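AvrRxo1-ORF2 (Xanthomonas oryzae pv. oryzicola, PDB 4Z8T) binds the type III effector AvrRxo1-ORF1, which carries a polynucleotide kinase domain, and probably serves as its chaperone. Local coordinates at residues D68-M73 with H89-L94. Sequence-based numbering, arbitrary orientation.
Sequences DIYERM and HIVETL
Met73, a selenomethionine, and Leu94 reach toward each other tip to tip, SE of Met73 lying 3.6 Å from CD1 of Leu94. CE of Met73 rests against the same methyl, 3.9 Å from Leu94 CD1. Met73 is extended through CG and SE (chi1 179°, chi2 -176°) and then bent at the last torsion (chi3 -59°), which turns CE back toward its own helix, on the Ile69 side, leaving SE nearest to Leu94 CD1. One turn away, both methyls of Val91 meet the CD1-CE1 bond of the Tyr70 ring at a slant: CE1 of Tyr70 is 3.9 Å from Val91 CG1, and CD1 of Tyr70 is 4.0 Å from Val91 CG2. Ile69 CG2 sits over the centre of one face of this ring, 4.0 Å above the plane. No hydrogen bond joins the two segments; the contact is wholly apolar and largely buried. Phe87, on the same helix as Val91, touches both Tyr70 and Met73. Arg162 of the AvrRxo1-ORF1 chain packs on Met73, and Val212 of that chain on Leu94, so the contact borders the partner interface. Helix 63-77 thus packs on the next helix, 84-94, as a helix-loop-helix pair in a strandless, all-helical fold.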
loop_
_atom_site.group_PDB
_atom_site.type_symbol
_atom_site.label_atom_id
_atom_site.label_comp_id
_atom_site.label_asym_id
_atom_site.label_seq_id
_atom_site.Cartn_x
_atom_site.Cartn_y
_atom_site.Cartn_z
ATOM N N ASP B 68 -20.143 7.263 -14.013
ATOM C CA ASP B 68 -19.079 7.259 -13.014
ATOM C C ASP B 68 -18.546 5.855 -12.701
ATOM O O ASP B 68 -17.354 5.692 -12.444
ATOM C CB ASP B 68 -19.525 7.985 -11.736
ATOM C CG ASP B 68 -19.667 9.497 -11.935
ATOM O OD1 ASP B 68 -20.115 9.926 -13.026
ATOM O OD2 ASP B 68 -19.328 10.257 -11.000
ATOM N N ILE B 69 -19.415 4.848 -12.733
ATOM C CA ILE B 69 -18.975 3.470 -12.524
ATOM C C ILE B 69 -18.057 2.997 -13.653
ATOM O O ILE B 69 -16.966 2.471 -13.404
ATOM C CB ILE B 69 -20.177 2.497 -12.398
ATOM C CG1 ILE B 69 -20.885 2.680 -11.054
ATOM C CG2 ILE B 69 -19.723 1.059 -12.533
ATOM C CD1 ILE B 69 -22.252 2.026 -10.997
ATOM N N TYR B 70 -18.488 3.181 -14.898
ATOM C CA TYR B 70 -17.761 2.602 -16.018
ATOM C C TYR B 70 -16.582 3.431 -16.490
ATOM O O TYR B 70 -15.581 2.875 -16.928
ATOM C CB TYR B 70 -18.696 2.229 -17.176
ATOM C CG TYR B 70 -19.557 1.057 -16.804
ATOM C CD1 TYR B 70 -19.023 -0.225 -16.738
ATOM C CD2 TYR B 70 -20.886 1.234 -16.472
ATOM C CE1 TYR B 70 -19.799 -1.300 -16.368
ATOM C CE2 TYR B 70 -21.670 0.167 -16.106
ATOM C CZ TYR B 70 -21.121 -1.094 -16.056
ATOM O OH TYR B 70 -21.906 -2.150 -15.688
ATOM N N GLU B 71 -16.693 4.749 -16.400
ATOM C CA GLU B 71 -15.565 5.598 -16.766
ATOM C C GLU B 71 -14.410 5.303 -15.819
ATOM O O GLU B 71 -13.276 5.080 -16.250
ATOM C CB GLU B 71 -15.936 7.086 -16.712
ATOM C CG GLU B 71 -14.766 7.989 -16.313
ATOM C CD GLU B 71 -14.744 9.308 -17.051
ATOM O OE1 GLU B 71 -15.493 9.451 -18.046
ATOM O OE2 GLU B 71 -13.963 10.199 -16.643
ATOM N N ARG B 72 -14.710 5.280 -14.526
ATOM C CA ARG B 72 -13.685 5.017 -13.522
ATOM C C ARG B 72 -13.096 3.617 -13.675
ATOM O O ARG B 72 -11.883 3.441 -13.613
ATOM C CB ARG B 72 -14.250 5.222 -12.117
ATOM C CG ARG B 72 -13.312 4.801 -11.017
ATOM C CD ARG B 72 -13.868 5.150 -9.650
ATOM N NE ARG B 72 -13.908 6.593 -9.462
ATOM C CZ ARG B 72 -12.840 7.327 -9.154
ATOM N NH1 ARG B 72 -12.968 8.634 -9.005
ATOM N NH2 ARG B 72 -11.645 6.750 -8.996
HETATM N N MSE B 73 -13.944 2.618 -13.890
HETATM C CA MSE B 73 -13.437 1.265 -14.109
HETATM C C MSE B 73 -12.502 1.215 -15.315
HETATM O O MSE B 73 -11.417 0.649 -15.262
HETATM C CB MSE B 73 -14.593 0.271 -14.282
HETATM C CG MSE B 73 -14.128 -1.137 -14.528
HETATM SE SE MSE B 73 -15.667 -2.294 -14.848
HETATM C CE MSE B 73 -16.562 -1.978 -13.182
ATOM N N HIS B 89 -15.767 -6.379 -23.787
ATOM C CA HIS B 89 -15.612 -7.790 -23.450
ATOM C C HIS B 89 -15.505 -7.989 -21.942
ATOM O O HIS B 89 -16.058 -8.945 -21.394
ATOM C CB HIS B 89 -14.378 -8.371 -24.137
ATOM C CG HIS B 89 -14.489 -8.436 -25.628
ATOM N ND1 HIS B 89 -15.648 -8.113 -26.304
ATOM C CD2 HIS B 89 -13.586 -8.786 -26.574
ATOM C CE1 HIS B 89 -15.451 -8.263 -27.604
ATOM N NE2 HIS B 89 -14.209 -8.671 -27.793
ATOM N N ILE B 90 -14.774 -7.090 -21.284
ATOM C CA ILE B 90 -14.639 -7.111 -19.833
ATOM C C ILE B 90 -16.003 -6.963 -19.170
ATOM O O ILE B 90 -16.379 -7.769 -18.316
ATOM C CB ILE B 90 -13.739 -5.961 -19.346
ATOM C CG1 ILE B 90 -12.331 -6.088 -19.935
ATOM C CG2 ILE B 90 -13.715 -5.896 -17.817
ATOM C CD1 ILE B 90 -11.549 -7.264 -19.415
ATOM N N VAL B 91 -16.742 -5.929 -19.569
ATOM C CA VAL B 91 -18.043 -5.631 -18.978
ATOM C C VAL B 91 -19.012 -6.805 -19.131
ATOM O O VAL B 91 -19.753 -7.142 -18.198
ATOM C CB VAL B 91 -18.641 -4.343 -19.583
ATOM C CG1 VAL B 91 -20.053 -4.112 -19.078
ATOM C CG2 VAL B 91 -17.762 -3.153 -19.234
ATOM N N GLU B 92 -18.985 -7.431 -20.306
ATOM C CA GLU B 92 -19.819 -8.601 -20.582
ATOM C C GLU B 92 -19.456 -9.773 -19.678
ATOM O O GLU B 92 -20.340 -10.492 -19.207
ATOM C CB GLU B 92 -19.693 -9.017 -22.049
ATOM C CG GLU B 92 -20.330 -8.046 -23.033
ATOM C CD GLU B 92 -19.811 -8.238 -24.447
ATOM O OE1 GLU B 92 -18.856 -9.026 -24.635
ATOM O OE2 GLU B 92 -20.355 -7.598 -25.370
ATOM N N THR B 93 -18.158 -9.961 -19.449
ATOM C CA THR B 93 -17.665 -10.976 -18.517
ATOM C C THR B 93 -18.208 -10.702 -17.114
ATOM O O THR B 93 -18.674 -11.618 -16.425
ATOM C CB THR B 93 -16.117 -11.006 -18.483
ATOM O OG1 THR B 93 -15.606 -11.426 -19.757
ATOM C CG2 THR B 93 -15.609 -11.958 -17.416
ATOM N N LEU B 94 -18.169 -9.437 -16.698
ATOM C CA LEU B 94 -18.638 -9.064 -15.368
ATOM C C LEU B 94 -20.102 -9.399 -15.130
ATOM O O LEU B 94 -20.484 -9.775 -14.026
ATOM C CB LEU B 94 -18.409 -7.580 -15.094
ATOM C CG LEU B 94 -16.963 -7.111 -14.996
ATOM C CD1 LEU B 94 -16.941 -5.652 -14.580
ATOM C CD2 LEU B 94 -16.192 -7.951 -14.002
#